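PDB 3KGL: cruciferin from Brassica napus, which probably serves as a seed storage protein, a nutrient reservoir of the 11S globulin family. Local coordinates for residues 64-69 against 152-157; 35-40 against 377-382; 88-93 against 261-266. All blocks are in the same frame, centred on the assembly; numbering follows the deposited sequence.

Contact 1 (64-69 against 152-157)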
loop_
_atom_site.group_PDB
_atom_site.type_symbol
_atom_site.label_atom_id
_atom_site.label_comp_id
_atom_site.label_asym_id
_atom_site.label_seq_id
_atom_site.Cartn_x
_atom_site.Cartn_y
_atom_site.Cartn_z
ATOM N N ALA A 64 7.500 -8.596 -6.602
ATOM C CA ALA A 64 8.851 -8.195 -6.952
ATOM C C ALA A 64 9.854 -9.304 -6.604
ATOM O O ALA A 64 9.632 -10.112 -5.713
ATOM C CB ALA A 64 9.204 -6.924 -6.235
ATOM N N LYS A 65 10.960 -9.333 -7.323
ATOM C CA LYS A 65 11.950 -10.373 -7.150
ATOM C C LYS A 65 13.292 -9.689 -7.224
ATOM O O LYS A 65 13.558 -8.918 -8.143
ATOM C CB LYS A 65 11.830 -11.398 -8.284
ATOM C CG LYS A 65 12.326 -12.796 -7.943
ATOM C CD LYS A 65 12.072 -13.802 -9.077
ATOM C CE LYS A 65 13.309 -14.012 -9.952
ATOM N NZ LYS A 65 13.570 -15.461 -10.286
ATOM N N LEU A 66 14.134 -9.943 -6.240
ATOM C CA LEU A 66 15.495 -9.437 -6.278
ATOM C C LEU A 66 16.405 -10.638 -6.078
ATOM O O LEU A 66 16.367 -11.288 -5.036
ATOM C CB LEU A 66 15.711 -8.385 -5.189
ATOM C CG LEU A 66 16.509 -7.130 -5.553
ATOM C CD1 LEU A 66 16.866 -6.332 -4.303
ATOM C CD2 LEU A 66 17.759 -7.480 -6.332
ATOM N N SER A 67 17.193 -10.960 -7.095
ATOM C CA SER A 67 17.993 -12.178 -7.071
ATOM C C SER A 67 19.459 -11.833 -6.858
ATOM O O SER A 67 19.900 -10.750 -7.237
ATOM C CB SER A 67 17.824 -12.970 -8.380
ATOM O OG SER A 67 16.465 -13.287 -8.672
ATOM N N PHE A 68 20.201 -12.758 -6.247
ATOM C CA PHE A 68 21.655 -12.646 -6.095
ATOM C C PHE A 68 22.291 -13.973 -6.499
ATOM O O PHE A 68 21.755 -15.038 -6.200
ATOM C CB PHE A 68 22.010 -12.303 -4.654
ATOM C CG PHE A 68 23.476 -12.074 -4.418
ATOM C CD1 PHE A 68 24.044 -10.833 -4.638
ATOM C CD2 PHE A 68 24.284 -13.098 -3.942
ATOM C CE1 PHE A 68 25.393 -10.626 -4.400
ATOM C CE2 PHE A 68 25.627 -12.901 -3.710
ATOM C CZ PHE A 68 26.183 -11.661 -3.940
ATOM N N VAL A 69 23.413 -13.910 -7.210
ATOM C CA VAL A 69 24.126 -15.120 -7.597
ATOM C C VAL A 69 25.229 -15.319 -6.574
ATOM O O VAL A 69 26.131 -14.492 -6.464
ATOM C CB VAL A 69 24.725 -15.015 -9.012
ATOM C CG1 VAL A 69 23.634 -15.059 -10.072
ATOM C CG2 VAL A 69 25.489 -13.739 -9.138
ATOM N N GLY A 152 27.968 -12.500 -7.610
ATOM C CA GLY A 152 27.876 -11.121 -7.178
ATOM C C GLY A 152 26.866 -10.300 -7.959
ATOM O O GLY A 152 26.473 -9.209 -7.533
ATOM N N ASP A 153 26.448 -10.807 -9.112
ATOM C CA ASP A 153 25.428 -10.118 -9.884
ATOM C C ASP A 153 24.157 -10.021 -9.048
ATOM O O ASP A 153 23.763 -10.971 -8.381
ATOM C CB ASP A 153 25.127 -10.842 -11.205
ATOM C CG ASP A 153 26.208 -10.647 -12.258
ATOM O OD1 ASP A 153 26.923 -9.619 -12.221
ATOM O OD2 ASP A 153 26.331 -11.532 -13.137
ATOM N N THR A 154 23.518 -8.861 -9.088
ATOM C CA THR A 154 22.253 -8.668 -8.416
ATOM C C THR A 154 21.188 -8.309 -9.453
ATOM O O THR A 154 21.274 -7.273 -10.104
ATOM C CB THR A 154 22.379 -7.585 -7.350
ATOM O OG1 THR A 154 23.582 -7.810 -6.604
ATOM C CG2 THR A 154 21.174 -7.614 -6.403
ATOM N N ILE A 155 20.198 -9.184 -9.603
ATOM C CA ILE A 155 19.164 -9.053 -10.630
ATOM C C ILE A 155 17.826 -8.561 -10.081
ATOM O O ILE A 155 17.412 -8.975 -9.000
ATOM C CB ILE A 155 18.907 -10.408 -11.325
ATOM C CG1 ILE A 155 19.996 -10.708 -12.359
ATOM C CG2 ILE A 155 17.517 -10.436 -11.949
ATOM C CD1 ILE A 155 21.093 -11.589 -11.835
ATOM N N ALA A 156 17.143 -7.691 -10.831
ATOM C CA ALA A 156 15.801 -7.230 -10.452
ATOM C C ALA A 156 14.714 -7.649 -11.443
ATOM O O ALA A 156 14.926 -7.673 -12.661
ATOM C CB ALA A 156 15.778 -5.742 -10.249
ATOM N N THR A 157 13.546 -7.972 -10.897
ATOM C CA THR A 157 12.447 -8.484 -11.690
ATOM C C THR A 157 11.105 -7.909 -11.267
ATOM O O THR A 157 10.703 -8.032 -10.119
ATOM C CB THR A 157 12.410 -10.018 -11.645
ATOM O OG1 THR A 157 13.023 -10.532 -12.831
ATOM C CG2 THR A 157 10.977 -10.531 -11.569
#

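Contact 2 (35-40 against 377-382)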
loop_
_atom_site.group_PDB
_atom_site.type_symbol
_atom_site.label_atom_id
_atom_site.label_comp_id
_atom_site.label_asym_id
_atom_site.label_seq_id
_atom_site.Cartn_x
_atom_site.Cartn_y
_atom_site.Cartn_z
ATOM N N ALA A 35 6.697 -18.853 8.977
ATOM C CA ALA A 35 7.484 -18.678 10.178
ATOM C C ALA A 35 7.176 -17.287 10.730
ATOM O O ALA A 35 7.194 -16.305 9.984
ATOM C CB ALA A 35 8.969 -18.817 9.862
ATOM N N PRO A 36 6.875 -17.193 12.035
ATOM C CA PRO A 36 6.596 -15.877 12.619
ATOM C C PRO A 36 7.645 -14.859 12.209
ATOM O O PRO A 36 7.304 -13.794 11.734
ATOM C CB PRO A 36 6.662 -16.153 14.108
ATOM C CG PRO A 36 6.147 -17.567 14.207
ATOM C CD PRO A 36 6.729 -18.275 13.022
ATOM N N GLN A 37 8.910 -15.206 12.365
ATOM C CA GLN A 37 10.024 -14.336 11.990
ATOM C C GLN A 37 10.026 -13.862 10.528
ATOM O O GLN A 37 10.386 -12.713 10.245
ATOM C CB GLN A 37 11.330 -15.051 12.330
ATOM C CG GLN A 37 12.513 -14.722 11.468
ATOM C CD GLN A 37 13.732 -15.529 11.882
ATOM O OE1 GLN A 37 14.824 -15.355 11.336
ATOM N NE2 GLN A 37 13.547 -16.425 12.858
ATOM N N LEU A 38 9.639 -14.737 9.600
ATOM C CA LEU A 38 9.589 -14.353 8.187
ATOM C C LEU A 38 8.315 -13.594 7.838
ATOM O O LEU A 38 8.336 -12.704 6.990
ATOM C CB LEU A 38 9.765 -15.559 7.258
ATOM C CG LEU A 38 11.202 -15.839 6.818
ATOM C CD1 LEU A 38 11.215 -16.744 5.607
ATOM C CD2 LEU A 38 11.908 -14.540 6.499
ATOM N N ARG A 39 7.216 -13.954 8.498
ATOM C CA ARG A 39 5.919 -13.315 8.280
ATOM C C ARG A 39 5.956 -11.824 8.623
ATOM O O ARG A 39 5.435 -10.997 7.877
ATOM C CB ARG A 39 4.829 -14.049 9.067
ATOM C CG ARG A 39 3.451 -13.407 9.064
ATOM C CD ARG A 39 2.368 -14.446 9.379
ATOM N NE ARG A 39 2.562 -15.058 10.692
ATOM C CZ ARG A 39 2.134 -16.272 11.035
ATOM N NH1 ARG A 39 1.485 -17.030 10.155
ATOM N NH2 ARG A 39 2.371 -16.731 12.261
ATOM N N CYS A 40 6.591 -11.487 9.737
ATOM C CA CYS A 40 6.822 -10.097 10.112
ATOM C C CYS A 40 7.490 -9.299 8.994
ATOM O O CYS A 40 6.973 -8.269 8.569
ATOM C CB CYS A 40 7.667 -10.022 11.395
ATOM S SG CYS A 40 8.246 -8.354 11.904
ATOM N N LEU A 377 19.750 -17.888 6.865
ATOM C CA LEU A 377 19.055 -16.630 6.626
ATOM C C LEU A 377 18.533 -16.126 7.953
ATOM O O LEU A 377 17.984 -16.900 8.742
ATOM C CB LEU A 377 17.883 -16.882 5.688
ATOM C CG LEU A 377 17.001 -15.724 5.237
ATOM C CD1 LEU A 377 17.690 -14.979 4.119
ATOM C CD2 LEU A 377 15.650 -16.252 4.770
ATOM N N LEU A 378 18.726 -14.835 8.206
ATOM C CA LEU A 378 18.295 -14.209 9.457
ATOM C C LEU A 378 17.449 -13.007 9.131
ATOM O O LEU A 378 17.866 -12.144 8.364
ATOM C CB LEU A 378 19.492 -13.760 10.284
ATOM C CG LEU A 378 19.219 -13.174 11.665
ATOM C CD1 LEU A 378 18.689 -14.235 12.619
ATOM C CD2 LEU A 378 20.491 -12.556 12.204
ATOM N N SER A 379 16.256 -12.962 9.710
ATOM C CA SER A 379 15.309 -11.886 9.452
ATOM C C SER A 379 15.471 -10.736 10.479
ATOM O O SER A 379 15.595 -10.965 11.676
ATOM C CB SER A 379 13.888 -12.461 9.407
ATOM O OG SER A 379 12.894 -11.459 9.523
ATOM N N ILE A 380 15.506 -9.499 9.998
ATOM C CA ILE A 380 15.743 -8.345 10.859
ATOM C C ILE A 380 14.729 -7.228 10.561
ATOM O O ILE A 380 14.941 -6.418 9.655
ATOM C CB ILE A 380 17.171 -7.816 10.643
ATOM C CG1 ILE A 380 18.176 -8.960 10.750
ATOM C CG2 ILE A 380 17.497 -6.684 11.610
ATOM C CD1 ILE A 380 19.608 -8.539 10.500
ATOM N N PRO A 381 13.620 -7.179 11.322
ATOM C CA PRO A 381 12.541 -6.234 11.028
ATOM C C PRO A 381 12.935 -4.797 11.351
ATOM O O PRO A 381 13.758 -4.595 12.250
ATOM C CB PRO A 381 11.408 -6.685 11.962
ATOM C CG PRO A 381 11.828 -8.029 12.489
ATOM C CD PRO A 381 13.305 -8.021 12.482
ATOM N N GLN A 382 12.355 -3.838 10.622
ATOM C CA GLN A 382 12.527 -2.405 10.858
ATOM C C GLN A 382 12.600 -1.981 12.327
ATOM O O GLN A 382 11.617 -2.089 13.054
ATOM C CB GLN A 382 11.373 -1.653 10.204
ATOM C CG GLN A 382 11.150 -0.256 10.760
ATOM C CD GLN A 382 9.967 0.438 10.124
ATOM O OE1 GLN A 382 8.900 -0.157 9.935
ATOM N NE2 GLN A 382 10.147 1.709 9.790
#

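Contact 3 (88-93 against 261-266)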
loop_
_atom_site.group_PDB
_atom_site.type_symbol
_atom_site.label_atom_id
_atom_site.label_comp_id
_atom_site.label_asym_id
_atom_site.label_seq_id
_atom_site.Cartn_x
_atom_site.Cartn_y
_atom_site.Cartn_z
ATOM N N GLN A 88 20.569 -12.651 -31.536
ATOM C CA GLN A 88 20.323 -13.444 -32.739
ATOM C C GLN A 88 21.146 -14.742 -32.685
ATOM O O GLN A 88 22.293 -14.740 -32.231
ATOM C CB GLN A 88 20.656 -12.610 -33.989
ATOM C CG GLN A 88 20.550 -13.337 -35.325
ATOM C CD GLN A 88 21.905 -13.798 -35.862
ATOM O OE1 GLN A 88 21.997 -14.342 -36.965
ATOM N NE2 GLN A 88 22.961 -13.573 -35.085
ATOM N N ASP A 89 20.553 -15.846 -33.139
ATOM C CA ASP A 89 21.182 -17.169 -33.038
ATOM C C ASP A 89 21.503 -17.841 -34.373
ATOM O O ASP A 89 20.600 -18.174 -35.140
ATOM C CB ASP A 89 20.292 -18.114 -32.234
ATOM C CG ASP A 89 20.722 -18.226 -30.798
ATOM O OD1 ASP A 89 19.948 -18.777 -29.981
ATOM O OD2 ASP A 89 21.840 -17.762 -30.492
ATOM N N SER A 90 22.788 -18.064 -34.635
ATOM C CA SER A 90 23.188 -18.823 -35.811
ATOM C C SER A 90 22.442 -20.152 -35.836
ATOM O O SER A 90 22.321 -20.825 -34.810
ATOM C CB SER A 90 24.700 -19.083 -35.818
ATOM O OG SER A 90 25.441 -17.895 -36.048
ATOM N N SER A 91 21.921 -20.513 -37.003
ATOM C CA SER A 91 21.400 -21.853 -37.216
ATOM C C SER A 91 22.561 -22.732 -37.668
ATOM O O SER A 91 23.267 -22.402 -38.622
ATOM C CB SER A 91 20.265 -21.855 -38.247
ATOM O OG SER A 91 20.673 -21.297 -39.486
ATOM N N VAL A 92 22.765 -23.840 -36.967
ATOM C CA VAL A 92 23.908 -24.714 -37.216
ATOM C C VAL A 92 24.078 -25.103 -38.698
ATOM O O VAL A 92 24.893 -24.501 -39.396
ATOM C CB VAL A 92 23.859 -25.957 -36.293
ATOM C CG1 VAL A 92 24.137 -25.544 -34.842
ATOM C CG2 VAL A 92 22.509 -26.651 -36.398
ATOM N N PHE A 93 23.324 -26.096 -39.172
ATOM C CA PHE A 93 23.324 -26.456 -40.594
ATOM C C PHE A 93 21.996 -26.000 -41.199
ATOM O O PHE A 93 20.931 -26.491 -40.817
ATOM C CB PHE A 93 23.538 -27.967 -40.780
ATOM C CG PHE A 93 24.195 -28.349 -42.097
ATOM C CD1 PHE A 93 23.636 -29.327 -42.911
ATOM C CD2 PHE A 93 25.372 -27.740 -42.513
ATOM C CE1 PHE A 93 24.237 -29.688 -44.116
ATOM C CE2 PHE A 93 25.977 -28.095 -43.720
ATOM C CZ PHE A 93 25.407 -29.070 -44.519
ATOM N N VAL A 261 22.888 -20.391 -27.722
ATOM C CA VAL A 261 21.912 -19.323 -27.457
ATOM C C VAL A 261 22.451 -17.901 -27.699
ATOM O O VAL A 261 21.679 -16.940 -27.777
ATOM C CB VAL A 261 21.368 -19.418 -26.013
ATOM C CG1 VAL A 261 20.545 -18.197 -25.670
ATOM C CG2 VAL A 261 20.548 -20.682 -25.837
ATOM N N ILE A 262 23.776 -17.777 -27.782
ATOM C CA ILE A 262 24.435 -16.582 -28.316
ATOM C C ILE A 262 25.602 -17.053 -29.172
ATOM O O ILE A 262 26.539 -17.659 -28.650
ATOM C CB ILE A 262 25.037 -15.686 -27.224
ATOM C CG1 ILE A 262 24.166 -15.664 -25.961
ATOM C CG2 ILE A 262 25.305 -14.295 -27.793
ATOM C CD1 ILE A 262 24.892 -15.130 -24.729
ATOM N N ARG A 263 25.571 -16.782 -30.471
ATOM C CA ARG A 263 26.604 -17.339 -31.340
ATOM C C ARG A 263 27.835 -16.425 -31.509
ATOM O O ARG A 263 28.865 -16.658 -30.866
ATOM C CB ARG A 263 26.002 -17.807 -32.664
ATOM C CG ARG A 263 24.851 -18.776 -32.469
ATOM C CD ARG A 263 25.314 -20.066 -31.809
ATOM N NE ARG A 263 25.981 -20.951 -32.758
ATOM C CZ ARG A 263 27.293 -21.153 -32.799
ATOM N NH1 ARG A 263 28.081 -20.535 -31.930
ATOM N NH2 ARG A 263 27.818 -21.976 -33.703
ATOM N N PRO A 264 27.756 -15.406 -32.384
ATOM C CA PRO A 264 28.817 -14.403 -32.269
ATOM C C PRO A 264 28.246 -13.061 -31.814
ATOM O O PRO A 264 27.383 -12.513 -32.501
ATOM C CB PRO A 264 29.330 -14.276 -33.715
ATOM C CG PRO A 264 28.409 -15.174 -34.571
ATOM C CD PRO A 264 27.185 -15.391 -33.737
ATOM N N PRO A 265 28.697 -12.552 -30.654
ATOM C CA PRO A 265 28.333 -11.200 -30.204
ATOM C C PRO A 265 29.224 -10.130 -30.845
ATOM O O PRO A 265 30.451 -10.187 -30.725
ATOM C CB PRO A 265 28.566 -11.253 -28.685
ATOM C CG PRO A 265 28.768 -12.717 -28.351
ATOM C CD PRO A 265 29.349 -13.325 -29.585
ATOM N N LEU A 266 28.605 -9.163 -31.517
ATOM C CA LEU A 266 29.343 -8.161 -32.282
ATOM C C LEU A 266 29.392 -6.822 -31.551
ATOM O O LEU A 266 28.437 -6.044 -31.597
ATOM C CB LEU A 266 28.710 -7.978 -33.666
ATOM C CG LEU A 266 27.845 -9.129 -34.192
ATOM C CD1 LEU A 266 26.396 -8.966 -33.725
ATOM C CD2 LEU A 266 27.916 -9.222 -35.713
#

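Contact 1 (64-69 against 152-157)
In the jelly-roll barrel of the first cupin domain, Lys65, Leu66, Ser67 and Phe68 pair with Thr157, Ala156, Ile155 and Thr154 on two neighbouring antiparallel strands, directed at 161° to each other. Their sheet continues to strand 173-180 beyond 65-69 and to strand 288-290 beyond 153-157. Ser67 and Ile155 form a hydrogen-bonded pair: Ser67 N gives a straight bond to Ile155 O (2.8 Å), and Ile155 N returns one to Ser67 O (2.9 Å). Above this pair CB of Ser67 lies near CB of Ile155, while its OG turns to Ser177. The opposite face carries Leu66 and Phe68, which pack on strand 394-401 of the second cupin domain, against Ile398 and Phe400. CG of Phe68 is anti to its backbone N (chi1 -176°), which sets CE1 and CZ beside Gly152, just before strand 153-157. An alanine in place of Phe68 would remove the ring, and would probably leave a gap between Gly152, Thr154 and the phenylalanine and isoleucine of the second domain. OG1 of Thr154 stands at the ring edge, 3.6 Å from Phe68 CD1, and also makes a weak hydrogen bond to Gly152 O.

Contact 2 (35-40 against 377-382)
Ser379 lays its CB against the aliphatic part of Gln37, 3.4 Å from CG, where an edge strand of the second cupin sheet passes beneath the short helix 36-41 of the first cupin region. The serine hydroxyl is turned anti to its backbone N (chi1 164°) and gives a hydrogen bond of 2.9 Å to the main-chain O of Gln37. It arrives above the carbonyl plane, about 45° out of it, and therefore not on a lone pair. The same OG also bonds to the hydroxyl of Ser41 in the last turn of the helix, so one buried oxygen ties strand to helix twice. Apolar contacts flank this polar centre. On one side CD2 of Leu38 reaches to 4.1 Å from Ser379 CB and, more loosely, 4.5 Å from CD2 of Leu377. Farther along, SG of Cys40 rests on the Pro381 ring, 3.6 Å from both CB and CG. Cys40 is disulfide-bonded to Cys7, and Pro381 packs in turn on Leu188 of a neighbouring subunit. The Ser379 OG to Gln37 O bond, set among the apolar contacts of Leu38 and Cys40, implies that this buried hydroxyl probably helps to set how the helix sits on the strand.

Contact 3 (88-93 against 261-266)
A loose, partly buried contact between the end of a short strand, with the loop after it, and an irregular loop joins Asp89 and Ser90 to Arg263 and its neighbours at the periphery of the subunit, about 31 Å from the centre of the chain. Residues 88-89 finish a short strand, 87-89, paired with strand 141-150 of the first cupin region, whereas 261-266 belongs to the long loop between strands 252-254 and 288-290. No hydrogen bond links the two segments, and van der Waals packing carries the contact. Its centre is the bent side chain of Arg263, whose methylene part lies alongside Ser90: CG is 3.4 Å from Ser90 CB, and CB is 3.4 Å from Ser90 OG. Kinks at chi2 (-64°) and chi3 (-78°) fold the chain back over the serine, with NE 3.8 Å from Ser90 CB. Beside it, CD of Pro264 comes to 3.8 Å from the serine OG. The guanidinium forms no salt bridge with Asp89, whose OD2 remains 5.7 Å from Arg263 NE. Asp89 instead directs OD1 to a hydrogen bond with NE2 of His143 on strand 141-150. Glu424 of a neighbouring subunit also comes close to that oxygen, and the two like charges would probably be eased by the histidine. Val261 packs on Pro422 of the same neighbour, so the inner end of the contact borders a subunit interface while Arg263 and Pro264 face outward. Both segments soon run into unmodelled chain, residues 97-137 and 267-280, the second of which holds the Asn-Gly site where 11S precursors are cut into acidic and basic chains. These disordered segments, probably flexible, are consistent with the variable and processing regions of an 11S globulin built on two cupin domains.

Overall arrangement
The three contacts run from the centre of the subunit to its rim. Contact 1 lies inside the first cupin sheet, about 6 Å from the chain centre, and contact 2 joins the first cupin region to the edge strand of the second, about 20 Å away between centres. Contact 3 sits about 27 Å from contact 1 and 45 Å from contact 2, on the far side of the chain centre from the latter. Along the sequence, contacts 1 and 3 interleave, and both are nested within the long loop closed by contact 2. Core strands, the first-domain helix and peripheral loops are thus fastened separately, while contacts 2 and 3 also border other subunits.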